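Long-range contacts in acyl-coenzyme A oxidase 3 (Yarrowia lipolytica, PDB 5YS9), which uses FAD to oxidise acyl-CoA substrates to trans-2-enoyl-CoA, with O2 as electron acceptor and H2O2 as by-product, in peroxisomal fatty acid beta-oxidation: residues G203-A208 with A258-W263; H351-L356 with H621-V626. All coordinates share one frame; numbering follows the deposited sequence.

In the fold
Both contacts are largely buried: contact 1 has no exposed residue among those that touch, while contact 2 has the exposed Lys624 at its margin. They share no element, and their centres lie 44 Å apart, on opposite sides of the chain's centre. Contact 1 belongs to the beta-rich middle domain, where the loop after strand 198-201 meets the start of strand 262-272. Its chemistry is polar, with one aspartate collecting backbone amides. Contact 2 joins helices 349-385 and 609-628, which fall in different sequence families; here aliphatic and sulfur packing dominates. Each includes a residue of an FAD pocket, but of two different FAD molecules, and both touch the second subunit.

Contact 1 of 2, residues G203-A208 with A258-W263; sequences GAAHSA and AIDNGW. With FAD (flavin-adenine dinucleotide), chain C.
Asp260 carries its CG between its own backbone N and carbonyl carbon (chi1 61°), and this turns the carboxylate into the bend of residues 203-207. Ser207 brings OG to the same carboxylate with chi1 at -31°, off the staggered positions. Asp260 OD2 takes the N-H of His206 on its anti lone pair, with N to OD2 at 2.8 Å. Ser207 OG also donates to OD2, although the modelled separation of 2.5 Å is very short and its exact value doubtful. The backbone of Asp260 adds a second grip: its O accepts from Ala205 N at 3.1 Å, the donor tilted 23° from the carbonyl plane, and more weakly from Gly203 N. Packing is close at two glycines. Gly203 CA sits 3.0 Å from Asp260 OD1, and at Gly262 a beta carbon would run into Ala205 N. Arg121 forms a salt bridge to Asp260 OD1 and a hydrogen bond to Ser207 OG, so the carboxylate is probably held as an anion. With an alanine here, His206 N and the Ser207 hydroxyl would probably lose their acceptor, and Arg121 its ion pair. Next in sequence, Asn261 lines the FAD pocket. Asp260 thus gathers, on carboxylate and carbonyl oxygen, the amides of the bend after strand 198-201, where strand 262-272 begins, in the acyl-CoA dehydrogenase middle domain.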
loop_
_atom_site.group_PDB
_atom_site.type_symbol
_atom_site.label_atom_id
_atom_site.label_comp_id
_atom_site.label_asym_id
_atom_site.label_seq_id
_atom_site.Cartn_x
_atom_site.Cartn_y
_atom_site.Cartn_z
ATOM N N GLY A 203 -21.726 12.893 3.000
ATOM C CA GLY A 203 -23.081 13.204 3.492
ATOM C C GLY A 203 -24.038 13.770 2.457
ATOM O O GLY A 203 -25.258 13.759 2.661
ATOM N N ALA A 204 -23.495 14.314 1.365
ATOM C CA ALA A 204 -24.333 14.980 0.364
ATOM C C ALA A 204 -25.186 14.016 -0.419
ATOM O O ALA A 204 -26.262 14.382 -0.879
ATOM C CB ALA A 204 -23.497 15.813 -0.597
ATOM N N ALA A 205 -24.695 12.809 -0.626
ATOM C CA ALA A 205 -25.344 11.926 -1.595
ATOM C C ALA A 205 -26.709 11.569 -1.056
ATOM O O ALA A 205 -27.691 11.783 -1.698
ATOM C CB ALA A 205 -24.521 10.700 -1.871
ATOM N N HIS A 206 -26.773 11.150 0.173
ATOM C CA HIS A 206 -28.021 10.691 0.753
ATOM C C HIS A 206 -28.430 11.340 2.074
ATOM O O HIS A 206 -29.546 11.112 2.499
ATOM C CB HIS A 206 -27.942 9.176 0.987
ATOM C CG HIS A 206 -28.015 8.356 -0.260
ATOM N ND1 HIS A 206 -28.714 8.757 -1.382
ATOM C CD2 HIS A 206 -27.533 7.119 -0.536
ATOM C CE1 HIS A 206 -28.608 7.830 -2.315
ATOM N NE2 HIS A 206 -27.907 6.824 -1.822
ATOM N N SER A 207 -27.565 12.100 2.737
ATOM C CA SER A 207 -27.847 12.481 4.131
ATOM C C SER A 207 -28.180 13.930 4.357
ATOM O O SER A 207 -29.067 14.241 5.150
ATOM C CB SER A 207 -26.677 12.076 5.035
ATOM O OG SER A 207 -26.066 10.923 4.514
ATOM N N ALA A 208 -27.468 14.818 3.671
ATOM C CA ALA A 208 -27.435 16.229 4.066
ATOM C C ALA A 208 -28.640 17.026 3.604
ATOM O O ALA A 208 -29.035 16.916 2.450
ATOM C CB ALA A 208 -26.185 16.868 3.522
ATOM N N ALA A 258 -18.964 3.431 4.021
ATOM C CA ALA A 258 -20.090 3.863 4.845
ATOM C C ALA A 258 -20.440 5.318 4.595
ATOM O O ALA A 258 -21.563 5.735 4.914
ATOM C CB ALA A 258 -19.774 3.694 6.312
ATOM N N ILE A 259 -19.484 6.111 4.119
ATOM C CA ILE A 259 -19.692 7.531 3.853
ATOM C C ILE A 259 -20.305 7.763 2.488
ATOM O O ILE A 259 -19.832 7.246 1.501
ATOM C CB ILE A 259 -18.378 8.325 3.872
ATOM C CG1 ILE A 259 -17.611 8.088 5.153
ATOM C CG2 ILE A 259 -18.635 9.809 3.685
ATOM C CD1 ILE A 259 -16.136 8.343 4.991
ATOM N N ASP A 260 -21.341 8.579 2.450
ATOM C CA ASP A 260 -22.105 8.846 1.218
ATOM C C ASP A 260 -21.632 10.095 0.461
ATOM O O ASP A 260 -22.325 11.101 0.382
ATOM C CB ASP A 260 -23.625 8.925 1.520
ATOM C CG ASP A 260 -23.988 10.047 2.489
ATOM O OD1 ASP A 260 -23.258 10.233 3.478
ATOM O OD2 ASP A 260 -25.028 10.698 2.301
ATOM N N ASN A 261 -20.447 9.996 -0.120
ATOM C CA ASN A 261 -19.834 11.106 -0.789
ATOM C C ASN A 261 -20.631 11.349 -2.053
ATOM O O ASN A 261 -20.880 10.434 -2.844
ATOM C CB ASN A 261 -18.393 10.823 -1.162
ATOM C CG ASN A 261 -17.514 10.663 0.030
ATOM O OD1 ASN A 261 -16.963 11.649 0.557
ATOM N ND2 ASN A 261 -17.324 9.404 0.459
ATOM N N GLY A 262 -21.035 12.592 -2.238
ATOM C CA GLY A 262 -21.844 12.909 -3.344
ATOM C C GLY A 262 -21.250 14.070 -4.083
ATOM O O GLY A 262 -20.419 14.783 -3.525
ATOM N N TRP A 263 -21.681 14.212 -5.341
ATOM C CA TRP A 263 -21.419 15.387 -6.161
ATOM C C TRP A 263 -22.589 16.328 -6.057
ATOM O O TRP A 263 -23.680 15.871 -5.850
ATOM C CB TRP A 263 -21.233 15.036 -7.637
ATOM C CG TRP A 263 -22.345 14.294 -8.301
ATOM C CD1 TRP A 263 -22.444 12.951 -8.385
ATOM C CD2 TRP A 263 -23.481 14.821 -8.984
ATOM N NE1 TRP A 263 -23.563 12.595 -9.056
ATOM C CE2 TRP A 263 -24.225 13.714 -9.457
ATOM C CE3 TRP A 263 -23.947 16.104 -9.260
ATOM C CZ2 TRP A 263 -25.405 13.845 -10.191
ATOM C CZ3 TRP A 263 -25.139 16.250 -10.002
ATOM C CH2 TRP A 263 -25.840 15.129 -10.462
HETATM P PA FAD C . -5.174 17.921 -6.561
HETATM O O1A FAD C . -5.573 18.289 -7.938
HETATM O O2A FAD C . -4.952 18.968 -5.539
HETATM O O5B FAD C . -3.807 17.142 -6.706
HETATM C C5B FAD C . -3.740 15.966 -7.495
HETATM C C4B FAD C . -2.319 15.444 -7.570
HETATM O O4B FAD C . -1.478 16.435 -8.148
HETATM C C3B FAD C . -1.782 15.163 -6.192
HETATM O O3B FAD C . -0.993 13.991 -6.224
HETATM C C2B FAD C . -0.858 16.306 -5.904
HETATM O O2B FAD C . 0.263 15.827 -5.187
HETATM C C1B FAD C . -0.443 16.812 -7.261
HETATM N N9A FAD C . -0.278 18.274 -7.151
HETATM C C8A FAD C . -1.242 19.187 -6.978
HETATM N N7A FAD C . -0.717 20.420 -6.891
HETATM C C5A FAD C . 0.605 20.305 -7.006
HETATM C C6A FAD C . 1.756 21.217 -7.002
HETATM N N6A FAD C . 1.595 22.542 -6.855
HETATM N N1A FAD C . 2.976 20.678 -7.147
HETATM C C2A FAD C . 3.154 19.361 -7.293
HETATM N N3A FAD C . 2.158 18.482 -7.306
HETATM C C4A FAD C . 0.890 18.887 -7.172
HETATM N N1 FAD C . -13.617 17.601 0.224
HETATM C C2 FAD C . -14.546 18.336 0.851
HETATM O O2 FAD C . -14.548 19.555 0.700
HETATM N N3 FAD C . -15.472 17.819 1.642
HETATM C C4 FAD C . -15.545 16.526 1.868
HETATM O O4 FAD C . -16.419 16.078 2.599
HETATM C C4X FAD C . -14.573 15.645 1.222
HETATM N N5 FAD C . -14.604 14.332 1.410
HETATM C C5X FAD C . -13.712 13.551 0.797
HETATM C C6 FAD C . -13.790 12.199 1.014
HETATM C C7 FAD C . -12.901 11.356 0.407
HETATM C C7M FAD C . -13.012 9.885 0.679
HETATM C C8 FAD C . -11.857 11.910 -0.480
HETATM C C8M FAD C . -10.867 11.007 -1.149
HETATM C C9 FAD C . -11.770 13.270 -0.694
HETATM C C9A FAD C . -12.666 14.116 -0.087
HETATM N N10 FAD C . -12.603 15.500 -0.285
HETATM C C10 FAD C . -13.571 16.276 0.356
HETATM C "C1'" FAD C . -11.614 16.111 -1.172
HETATM C "C2'" FAD C . -10.191 16.191 -0.649
HETATM O "O2'" FAD C . -10.150 17.188 0.357
HETATM C "C3'" FAD C . -9.272 16.557 -1.813
HETATM O "O3'" FAD C . -9.287 15.450 -2.695
HETATM C "C4'" FAD C . -7.806 16.871 -1.512
HETATM O "O4'" FAD C . -7.651 17.848 -0.492
HETATM C "C5'" FAD C . -7.132 17.463 -2.727
HETATM O "O5'" FAD C . -7.082 16.506 -3.760
HETATM P P FAD C . -7.471 16.859 -5.252
HETATM O O1P FAD C . -8.365 15.780 -5.723
HETATM O O2P FAD C . -7.903 18.277 -5.305
HETATM O O3P FAD C . -6.088 16.725 -6.012
#

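Contact 2 of 2, residues H351-L356 with H621-V626; sequences HQRRLL and HYCKEV. With FAD (flavin-adenine dinucleotide), chain D.
Cys623 points its side chain at helix 349-385 and sits among Gln352, Arg353 and Leu356, one helical turn of the opposite segment. Its SG lies 4.0 Å from Arg353 CG, alongside the aliphatic start of that arginine, whose chain then runs extended to a salt bridge with Glu595 and a hydrogen bond to Asn620. Gln352 comes from another side: its extended chain brings OE1 to 3.7 Å from Cys623 CB, a plain van der Waals approach, while its NE2 is taken by the backbone O of Ile346. Leu356 completes the set. With its CG anti to the carbonyl carbon (chi1 -62°) and the chain extended beyond, it brings CD1 up to the carbonyl oxygen of Cys623, 3.2 Å from that O. Its other methyl, CD2, meets Val626 CG1 at 4.1 Å, and the two side chains run antiparallel alongside one another. The axes of the two short segments pass 9.7 Å apart at 73°, a steep crossing of two helices, and the pair links the C-alpha1 region to the C-terminal helical region of the acyl-CoA oxidase fold. Leu588 of helix 579-596 packs on both Leu356 and Cys623. Arg354 takes no part in the helix packing and serves the cofactor: its NH1 donates to FAD O3B at 2.6 Å with an N-H...O angle of 156°, and the neighbouring ribose oxygen O2B lies near the guanidinium plane, at its edge. His351 CE1 covers one face of that guanidinium near its margin, 3.8 Å from the plane.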
loop_
_atom_site.group_PDB
_atom_site.type_symbol
_atom_site.label_atom_id
_atom_site.label_comp_id
_atom_site.label_asym_id
_atom_site.label_seq_id
_atom_site.Cartn_x
_atom_site.Cartn_y
_atom_site.Cartn_z
ATOM N N HIS A 351 13.296 -10.376 10.945
ATOM C CA HIS A 351 11.941 -10.088 11.269
ATOM C C HIS A 351 11.817 -8.981 12.351
ATOM O O HIS A 351 10.897 -8.107 12.285
ATOM C CB HIS A 351 11.222 -11.362 11.664
ATOM C CG HIS A 351 9.753 -11.266 11.488
ATOM N ND1 HIS A 351 9.159 -11.373 10.250
ATOM C CD2 HIS A 351 8.766 -11.023 12.379
ATOM C CE1 HIS A 351 7.855 -11.265 10.404
ATOM N NE2 HIS A 351 7.591 -11.045 11.682
ATOM N N GLN A 352 12.758 -8.999 13.298
ATOM C CA GLN A 352 12.892 -7.935 14.298
ATOM C C GLN A 352 13.082 -6.581 13.634
ATOM O O GLN A 352 12.393 -5.640 14.000
ATOM C CB GLN A 352 14.046 -8.220 15.280
ATOM C CG GLN A 352 13.795 -9.437 16.205
ATOM C CD GLN A 352 14.978 -9.787 17.085
ATOM O OE1 GLN A 352 15.956 -9.034 17.136
ATOM N NE2 GLN A 352 14.886 -10.921 17.809
ATOM N N ARG A 353 13.927 -6.511 12.619
ATOM C CA ARG A 353 14.143 -5.302 11.830
ATOM C C ARG A 353 12.911 -4.828 11.079
ATOM O O ARG A 353 12.711 -3.648 10.895
ATOM C CB ARG A 353 15.295 -5.487 10.857
ATOM C CG ARG A 353 16.655 -5.288 11.471
ATOM C CD ARG A 353 17.732 -5.688 10.501
ATOM N NE ARG A 353 19.038 -5.232 10.923
ATOM C CZ ARG A 353 19.506 -4.019 10.703
ATOM N NH1 ARG A 353 18.777 -3.136 10.060
ATOM N NH2 ARG A 353 20.703 -3.699 11.122
ATOM N N ARG A 354 12.124 -5.759 10.581
ATOM C CA ARG A 354 10.876 -5.413 9.927
ATOM C C ARG A 354 9.865 -4.751 10.844
ATOM O O ARG A 354 9.194 -3.832 10.435
ATOM C CB ARG A 354 10.234 -6.645 9.316
ATOM C CG ARG A 354 11.041 -7.309 8.231
ATOM C CD ARG A 354 10.155 -7.624 7.050
ATOM N NE ARG A 354 9.849 -9.036 6.973
ATOM C CZ ARG A 354 8.671 -9.530 6.642
ATOM N NH1 ARG A 354 8.505 -10.829 6.607
ATOM N NH2 ARG A 354 7.675 -8.728 6.345
ATOM N N LEU A 355 9.724 -5.245 12.063
ATOM C CA LEU A 355 8.655 -4.786 12.926
ATOM C C LEU A 355 9.033 -3.898 14.089
ATOM O O LEU A 355 8.306 -2.992 14.435
ATOM C CB LEU A 355 7.863 -5.974 13.456
ATOM C CG LEU A 355 7.209 -6.919 12.461
ATOM C CD1 LEU A 355 6.505 -8.028 13.207
ATOM C CD2 LEU A 355 6.248 -6.178 11.557
ATOM N N LEU A 356 10.160 -4.158 14.721
ATOM C CA LEU A 356 10.458 -3.427 15.977
ATOM C C LEU A 356 10.689 -1.904 15.798
ATOM O O LEU A 356 10.274 -1.131 16.658
ATOM C CB LEU A 356 11.587 -4.083 16.751
ATOM C CG LEU A 356 11.275 -5.512 17.193
ATOM C CD1 LEU A 356 12.470 -6.084 17.948
ATOM C CD2 LEU A 356 10.016 -5.654 18.037
ATOM N N HIS A 621 21.610 -4.601 17.834
ATOM C CA HIS A 621 21.630 -4.669 19.304
ATOM C C HIS A 621 20.325 -4.210 19.948
ATOM O O HIS A 621 19.773 -4.915 20.799
ATOM C CB HIS A 621 22.831 -3.911 19.878
ATOM C CG HIS A 621 22.797 -3.742 21.360
ATOM N ND1 HIS A 621 22.490 -2.536 21.965
ATOM C CD2 HIS A 621 23.046 -4.613 22.358
ATOM C CE1 HIS A 621 22.519 -2.682 23.277
ATOM N NE2 HIS A 621 22.848 -3.938 23.539
ATOM N N TYR A 622 19.827 -3.048 19.560
ATOM C CA TYR A 622 18.571 -2.531 20.145
ATOM C C TYR A 622 17.349 -3.306 19.695
ATOM O O TYR A 622 16.380 -3.431 20.440
ATOM C CB TYR A 622 18.378 -1.038 19.845
ATOM C CG TYR A 622 19.259 -0.197 20.705
ATOM C CD1 TYR A 622 18.958 -0.018 22.060
ATOM C CD2 TYR A 622 20.397 0.428 20.173
ATOM C CE1 TYR A 622 19.765 0.775 22.866
ATOM C CE2 TYR A 622 21.199 1.221 20.962
ATOM C CZ TYR A 622 20.875 1.380 22.305
ATOM O OH TYR A 622 21.670 2.110 23.082
ATOM N N CYS A 623 17.386 -3.801 18.465
ATOM C CA CYS A 623 16.414 -4.810 18.059
ATOM C C CYS A 623 16.296 -5.916 19.124
ATOM O O CYS A 623 15.207 -6.234 19.531
ATOM C CB CYS A 623 16.761 -5.404 16.683
ATOM S SG CYS A 623 16.073 -4.462 15.309
ATOM N N LYS A 624 17.419 -6.490 19.566
ATOM C CA LYS A 624 17.374 -7.581 20.540
ATOM C C LYS A 624 16.900 -7.080 21.900
ATOM O O LYS A 624 16.176 -7.800 22.569
ATOM C CB LYS A 624 18.702 -8.297 20.686
ATOM C CG LYS A 624 19.246 -8.978 19.432
ATOM C CD LYS A 624 20.578 -9.691 19.734
ATOM C CE LYS A 624 21.680 -9.443 18.698
ATOM N NZ LYS A 624 21.593 -10.325 17.491
ATOM N N GLU A 625 17.238 -5.857 22.282
ATOM C CA GLU A 625 16.797 -5.305 23.596
ATOM C C GLU A 625 15.300 -5.012 23.653
ATOM O O GLU A 625 14.645 -5.184 24.695
ATOM C CB GLU A 625 17.570 -4.017 23.973
ATOM C CG GLU A 625 19.060 -4.233 24.236
ATOM C CD GLU A 625 19.328 -5.284 25.314
ATOM O OE1 GLU A 625 19.137 -4.969 26.506
ATOM O OE2 GLU A 625 19.716 -6.426 24.968
ATOM N N VAL A 626 14.784 -4.555 22.521
ATOM C CA VAL A 626 13.389 -4.260 22.356
ATOM C C VAL A 626 12.588 -5.566 22.243
ATOM O O VAL A 626 11.565 -5.738 22.942
ATOM C CB VAL A 626 13.197 -3.274 21.193
ATOM C CG1 VAL A 626 11.753 -3.182 20.748
ATOM C CG2 VAL A 626 13.690 -1.906 21.643
HETATM P PA FAD D . 5.237 -17.912 6.574
HETATM O O1A FAD D . 6.000 -18.770 5.639
HETATM O O2A FAD D . 5.063 -18.299 7.991
HETATM O O5B FAD D . 5.831 -16.454 6.640
HETATM C C5B FAD D . 5.120 -15.518 7.435
HETATM C C4B FAD D . 6.006 -14.325 7.675
HETATM O O4B FAD D . 7.164 -14.753 8.379
HETATM C C3B FAD D . 6.462 -13.798 6.339
HETATM O O3B FAD D . 6.393 -12.385 6.327
HETATM C C2B FAD D . 7.904 -14.190 6.245
HETATM O O2B FAD D . 8.634 -13.180 5.559
HETATM C C1B FAD D . 8.328 -14.350 7.687
HETATM N N9A FAD D . 9.316 -15.429 7.670
HETATM C C8A FAD D . 9.049 -16.728 7.507
HETATM N N7A FAD D . 10.190 -17.441 7.509
HETATM C C5A FAD D . 11.210 -16.590 7.659
HETATM C C6A FAD D . 12.678 -16.683 7.737
HETATM N N6A FAD D . 13.318 -17.863 7.660
HETATM N N1A FAD D . 13.360 -15.542 7.895
HETATM C C2A FAD D . 12.742 -14.361 7.977
HETATM N N3A FAD D . 11.420 -14.196 7.912
HETATM C C4A FAD D . 10.623 -15.259 7.755
HETATM N N1 FAD D . -1.357 -22.306 -1.292
HETATM C C2 FAD D . -1.653 -23.398 -2.011
HETATM O O2 FAD D . -1.018 -24.423 -1.800
HETATM N N3 FAD D . -2.587 -23.419 -2.951
HETATM C C4 FAD D . -3.303 -22.356 -3.240
HETATM O O4 FAD D . -4.160 -22.412 -4.109
HETATM C C4X FAD D . -3.053 -21.115 -2.503
HETATM N N5 FAD D . -3.744 -20.003 -2.752
HETATM C C5X FAD D . -3.505 -18.888 -2.057
HETATM C C6 FAD D . -4.258 -17.768 -2.330
HETATM C C7 FAD D . -4.034 -16.611 -1.628
HETATM C C7M FAD D . -4.843 -15.393 -1.937
HETATM C C8 FAD D . -2.993 -16.582 -0.582
HETATM C C8M FAD D . -2.739 -15.328 0.187
HETATM C C9 FAD D . -2.238 -17.700 -0.312
HETATM C C9A FAD D . -2.461 -18.863 -1.009
HETATM N N10 FAD D . -1.705 -20.015 -0.745
HETATM C C10 FAD D . -2.004 -21.156 -1.480
HETATM C "C1'" FAD D . -0.668 -20.062 0.287
HETATM C "C2'" FAD D . 0.556 -19.185 0.016
HETATM O "O2'" FAD D . 1.442 -19.840 -0.883
HETATM C "C3'" FAD D . 1.280 -18.858 1.323
HETATM O "O3'" FAD D . 0.592 -17.788 1.936
HETATM C "C4'" FAD D . 2.731 -18.426 1.173
HETATM O "O4'" FAD D . 3.338 -19.216 0.163
HETATM C "C5'" FAD D . 3.546 -18.664 2.435
HETATM O "O5'" FAD D . 3.358 -17.710 3.467
HETATM P P FAD D . 2.931 -18.193 4.924
HETATM O O1P FAD D . 1.568 -17.703 5.229
HETATM O O2P FAD D . 3.204 -19.641 5.015
HETATM O O3P FAD D . 3.858 -17.412 5.945
#